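Long-range contact in transmembrane oligosaccharyl transferase (Archaeoglobus fulgidus, PDB 3WAJ), which belongs to the STT3/AglB family of membrane-embedded oligosaccharyl transferases and carries a zinc ion in the model: residues A[587-600]-A[679-693]. Numbering follows the deposited sequence.
Sequences FFTAENESYAEFVA and EAKLHLFDGSGLSHY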
# COMPACT_ATOMS: atom_id res chain seq x y z
N PHE A 587 15.24 -0.93 14.34
CA PHE A 587 15.44 -2.27 14.86
C PHE A 587 16.29 -3.09 13.86
O PHE A 587 17.36 -3.57 14.20
CB PHE A 587 14.11 -2.94 15.21
CG PHE A 587 14.26 -4.34 15.73
CD1 PHE A 587 14.57 -4.57 17.05
CD2 PHE A 587 14.10 -5.44 14.88
CE1 PHE A 587 14.74 -5.88 17.54
CE2 PHE A 587 14.26 -6.75 15.35
CZ PHE A 587 14.58 -6.96 16.68
N PHE A 588 15.82 -3.20 12.62
CA PHE A 588 16.47 -4.10 11.64
C PHE A 588 17.83 -3.67 11.10
O PHE A 588 18.59 -4.51 10.62
CB PHE A 588 15.53 -4.46 10.48
CG PHE A 588 14.31 -5.23 10.91
CD1 PHE A 588 14.40 -6.58 11.24
CD2 PHE A 588 13.07 -4.59 11.03
CE1 PHE A 588 13.27 -7.30 11.66
CE2 PHE A 588 11.93 -5.30 11.46
CZ PHE A 588 12.03 -6.65 11.78
N THR A 589 18.13 -2.38 11.16
CA THR A 589 19.45 -1.93 10.71
C THR A 589 20.38 -1.67 11.89
O THR A 589 21.46 -1.08 11.72
CB THR A 589 19.40 -0.65 9.89
OG1 THR A 589 19.02 0.41 10.76
CG2 THR A 589 18.41 -0.78 8.72
N ALA A 590 19.93 -2.05 13.08
CA ALA A 590 20.72 -1.83 14.28
C ALA A 590 21.98 -2.69 14.20
O ALA A 590 21.92 -3.89 13.89
CB ALA A 590 19.92 -2.17 15.52
N GLU A 591 23.11 -2.06 14.49
CA GLU A 591 24.40 -2.70 14.27
C GLU A 591 24.96 -3.43 15.48
O GLU A 591 26.07 -3.97 15.42
CB GLU A 591 25.40 -1.69 13.72
CG GLU A 591 25.11 -1.33 12.28
CD GLU A 591 25.63 0.03 11.91
OE1 GLU A 591 26.44 0.59 12.69
OE2 GLU A 591 25.24 0.55 10.84
N ASN A 592 24.20 -3.47 16.57
CA ASN A 592 24.51 -4.36 17.70
C ASN A 592 23.23 -4.76 18.45
O ASN A 592 22.20 -4.09 18.33
CB ASN A 592 25.55 -3.74 18.66
CG ASN A 592 25.16 -2.36 19.12
OD1 ASN A 592 24.34 -2.21 20.04
ND2 ASN A 592 25.73 -1.34 18.48
N GLU A 593 23.29 -5.84 19.21
CA GLU A 593 22.09 -6.32 19.88
C GLU A 593 21.58 -5.34 20.96
O GLU A 593 20.38 -5.21 21.15
CB GLU A 593 22.29 -7.73 20.45
CG GLU A 593 20.99 -8.41 20.84
CD GLU A 593 21.18 -9.82 21.38
OE1 GLU A 593 22.34 -10.25 21.57
OE2 GLU A 593 20.15 -10.49 21.61
N SER A 594 22.50 -4.67 21.66
CA SER A 594 22.13 -3.70 22.70
C SER A 594 21.22 -2.59 22.19
O SER A 594 20.21 -2.28 22.83
CB SER A 594 23.38 -3.06 23.32
OG SER A 594 24.33 -4.05 23.61
N TYR A 595 21.58 -1.98 21.06
CA TYR A 595 20.76 -0.94 20.46
C TYR A 595 19.39 -1.51 20.07
O TYR A 595 18.36 -0.88 20.33
CB TYR A 595 21.44 -0.32 19.25
CG TYR A 595 20.71 0.90 18.72
CD1 TYR A 595 21.03 2.18 19.17
CD2 TYR A 595 19.70 0.78 17.78
CE1 TYR A 595 20.37 3.30 18.69
CE2 TYR A 595 19.03 1.89 17.29
CZ TYR A 595 19.36 3.14 17.74
OH TYR A 595 18.70 4.24 17.26
N ALA A 596 19.38 -2.68 19.44
CA ALA A 596 18.13 -3.35 19.08
C ALA A 596 17.22 -3.55 20.30
O ALA A 596 16.00 -3.34 20.23
CB ALA A 596 18.40 -4.69 18.38
N GLU A 597 17.84 -3.98 21.40
CA GLU A 597 17.17 -4.21 22.68
C GLU A 597 16.56 -2.91 23.23
O GLU A 597 15.47 -2.92 23.80
CB GLU A 597 18.16 -4.81 23.67
CG GLU A 597 17.60 -5.90 24.55
CD GLU A 597 16.91 -6.97 23.77
OE1 GLU A 597 15.93 -7.53 24.30
OE2 GLU A 597 17.32 -7.26 22.64
N PHE A 598 17.27 -1.80 23.04
CA PHE A 598 16.74 -0.50 23.40
C PHE A 598 15.46 -0.24 22.61
O PHE A 598 14.43 0.12 23.17
CB PHE A 598 17.79 0.60 23.16
CG PHE A 598 17.19 1.96 22.90
CD1 PHE A 598 16.68 2.72 23.95
CD2 PHE A 598 17.15 2.48 21.61
CE1 PHE A 598 16.11 3.98 23.71
CE2 PHE A 598 16.58 3.75 21.36
CZ PHE A 598 16.06 4.49 22.41
N VAL A 599 15.53 -0.45 21.30
CA VAL A 599 14.37 -0.21 20.45
C VAL A 599 13.21 -1.14 20.81
O VAL A 599 12.05 -0.69 20.91
CB VAL A 599 14.75 -0.36 18.97
CG1 VAL A 599 13.50 -0.32 18.08
CG2 VAL A 599 15.75 0.72 18.58
N ALA A 600 13.52 -2.42 21.02
CA ALA A 600 12.48 -3.43 21.25
C ALA A 600 11.79 -3.20 22.58
O ALA A 600 10.58 -3.38 22.69
CB ALA A 600 13.05 -4.83 21.17
N GLU A 679 18.93 -7.43 10.85
CA GLU A 679 18.27 -8.12 9.75
C GLU A 679 19.15 -9.25 9.23
O GLU A 679 18.65 -10.33 8.93
CB GLU A 679 17.85 -7.18 8.62
CG GLU A 679 17.28 -7.92 7.40
CD GLU A 679 16.06 -8.78 7.75
OE1 GLU A 679 15.80 -9.79 7.07
OE2 GLU A 679 15.36 -8.42 8.72
N ALA A 680 20.47 -9.04 9.19
CA ALA A 680 21.35 -10.12 8.71
C ALA A 680 21.53 -11.21 9.75
O ALA A 680 21.60 -12.39 9.42
CB ALA A 680 22.70 -9.59 8.24
N LYS A 681 21.64 -10.81 11.01
CA LYS A 681 21.82 -11.77 12.11
C LYS A 681 20.59 -12.65 12.24
O LYS A 681 20.69 -13.83 12.54
CB LYS A 681 22.07 -11.03 13.42
CG LYS A 681 23.45 -10.41 13.53
CD LYS A 681 23.58 -9.56 14.77
CE LYS A 681 25.00 -9.01 14.94
NZ LYS A 681 25.09 -8.23 16.19
N LEU A 682 19.42 -12.06 12.01
CA LEU A 682 18.16 -12.78 12.11
C LEU A 682 17.92 -13.66 10.88
O LEU A 682 17.79 -14.88 10.98
CB LEU A 682 17.00 -11.79 12.31
CG LEU A 682 16.90 -11.22 13.73
CD1 LEU A 682 15.93 -10.03 13.80
CD2 LEU A 682 16.48 -12.32 14.70
N HIS A 683 17.86 -13.05 9.71
CA HIS A 683 17.44 -13.81 8.55
C HIS A 683 18.58 -14.60 7.93
O HIS A 683 18.37 -15.72 7.47
CB HIS A 683 16.74 -12.95 7.50
CG HIS A 683 15.74 -13.72 6.71
ND1 HIS A 683 14.38 -13.55 6.87
CD2 HIS A 683 15.90 -14.67 5.77
CE1 HIS A 683 13.74 -14.37 6.04
NE2 HIS A 683 14.64 -15.07 5.37
N LEU A 684 19.79 -14.03 7.92
CA LEU A 684 20.90 -14.69 7.23
C LEU A 684 21.58 -15.70 8.15
O LEU A 684 21.81 -16.83 7.76
CB LEU A 684 21.90 -13.69 6.66
CG LEU A 684 22.90 -14.26 5.63
CD1 LEU A 684 22.95 -13.40 4.39
CD2 LEU A 684 24.30 -14.42 6.22
N PHE A 685 21.88 -15.29 9.38
CA PHE A 685 22.52 -16.20 10.34
C PHE A 685 21.53 -16.98 11.21
O PHE A 685 21.95 -17.67 12.15
CB PHE A 685 23.52 -15.42 11.22
CG PHE A 685 24.64 -14.77 10.44
CD1 PHE A 685 25.72 -15.51 9.99
CD2 PHE A 685 24.60 -13.41 10.17
CE1 PHE A 685 26.75 -14.90 9.28
CE2 PHE A 685 25.63 -12.81 9.46
CZ PHE A 685 26.70 -13.56 9.01
N ASP A 686 20.23 -16.85 10.92
CA ASP A 686 19.20 -17.60 11.65
C ASP A 686 19.21 -17.29 13.13
O ASP A 686 18.81 -18.11 13.96
CB ASP A 686 19.32 -19.12 11.37
CG ASP A 686 18.96 -19.48 9.92
OD1 ASP A 686 17.94 -18.94 9.41
OD2 ASP A 686 19.73 -20.24 9.27
N GLY A 687 19.67 -16.09 13.46
CA GLY A 687 19.67 -15.61 14.82
C GLY A 687 20.91 -16.01 15.59
O GLY A 687 20.98 -15.81 16.80
N SER A 688 21.89 -16.58 14.90
CA SER A 688 23.12 -17.01 15.58
C SER A 688 23.89 -15.82 16.13
O SER A 688 24.03 -14.79 15.45
CB SER A 688 24.00 -17.82 14.61
OG SER A 688 25.05 -18.46 15.29
N GLY A 689 24.40 -15.93 17.35
CA GLY A 689 25.17 -14.84 17.95
C GLY A 689 24.37 -14.02 18.94
O GLY A 689 24.94 -13.47 19.88
N LEU A 690 23.05 -13.96 18.74
CA LEU A 690 22.14 -13.15 19.56
C LEU A 690 21.76 -13.80 20.89
O LEU A 690 21.62 -15.03 20.98
CB LEU A 690 20.86 -12.85 18.76
CG LEU A 690 21.06 -12.10 17.46
CD1 LEU A 690 19.75 -12.13 16.65
CD2 LEU A 690 21.46 -10.66 17.76
N SER A 691 21.57 -12.97 21.92
CA SER A 691 21.31 -13.45 23.28
C SER A 691 19.83 -13.53 23.62
O SER A 691 19.43 -14.38 24.42
CB SER A 691 22.00 -12.54 24.29
OG SER A 691 23.38 -12.74 24.27
N HIS A 692 19.05 -12.65 23.01
CA HIS A 692 17.67 -12.40 23.42
C HIS A 692 16.65 -12.75 22.34
O HIS A 692 15.49 -12.33 22.43
CB HIS A 692 17.51 -10.92 23.80
CG HIS A 692 18.42 -10.49 24.91
ND1 HIS A 692 18.22 -10.88 26.22
CD2 HIS A 692 19.54 -9.73 24.90
CE1 HIS A 692 19.18 -10.37 26.97
NE2 HIS A 692 19.99 -9.67 26.20
N TYR A 693 17.06 -13.50 21.33
CA TYR A 693 16.15 -13.89 20.25
C TYR A 693 16.37 -15.35 19.91
O TYR A 693 17.50 -15.81 19.90
CB TYR A 693 16.38 -13.01 19.01
CG TYR A 693 16.14 -11.57 19.31
CD1 TYR A 693 14.93 -10.98 19.02
CD2 TYR A 693 17.11 -10.79 19.94
CE1 TYR A 693 14.68 -9.66 19.33
CE2 TYR A 693 16.86 -9.46 20.26
CZ TYR A 693 15.65 -8.91 19.95
OH TYR A 693 15.41 -7.59 20.26
O HOH W 1 23.10 -6.30 15.35
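The Tyr693 ring meets Phe587 obliquely, planes 56° apart, and its OH lies at the edge of the Phe587 ring, 3.3 Å from CE1. Along the CD2–CE2 edge of the tyrosine, near the ring plane, stand Glu593 OE2 and Glu597 OE2, where the ring hydrogens are slightly positive. Phe587 also leans its CD2 over the centre of one face of Phe588, while the apolar Leu682, suited to meeting aromatic carbons, sets CD1 4.0 Å from Phe587 CE2; Val608 of the strand 605-611 touches all three.

Glu593 reaches over from the first turn of helix 593-602. Its CG is anti to the backbone N (chi1 -166°), and the extended chain carries the carboxylate to two successive amides. OE1 accepts from Ser691 N at 2.8 Å and OE2 from His692 N at 2.8 Å, both through syn lone pairs, and the aliphatic part of the chain rests on Leu690 CD2. Tyr693 OH donates to Glu597 OE2 (3.1 Å) from above the carboxylate plane, while Arg776 pairs with OE1. Earlier in both segments, Glu679 N donates to Phe588 O, and a water accepts from Lys681 NZ and donates to Ala590 O.

Held by both oxygens, the Glu593 carboxylate has its rotation fixed and ties the helix to the loop entering edge strand 693-698; two amide donors probably stabilise its negative charge.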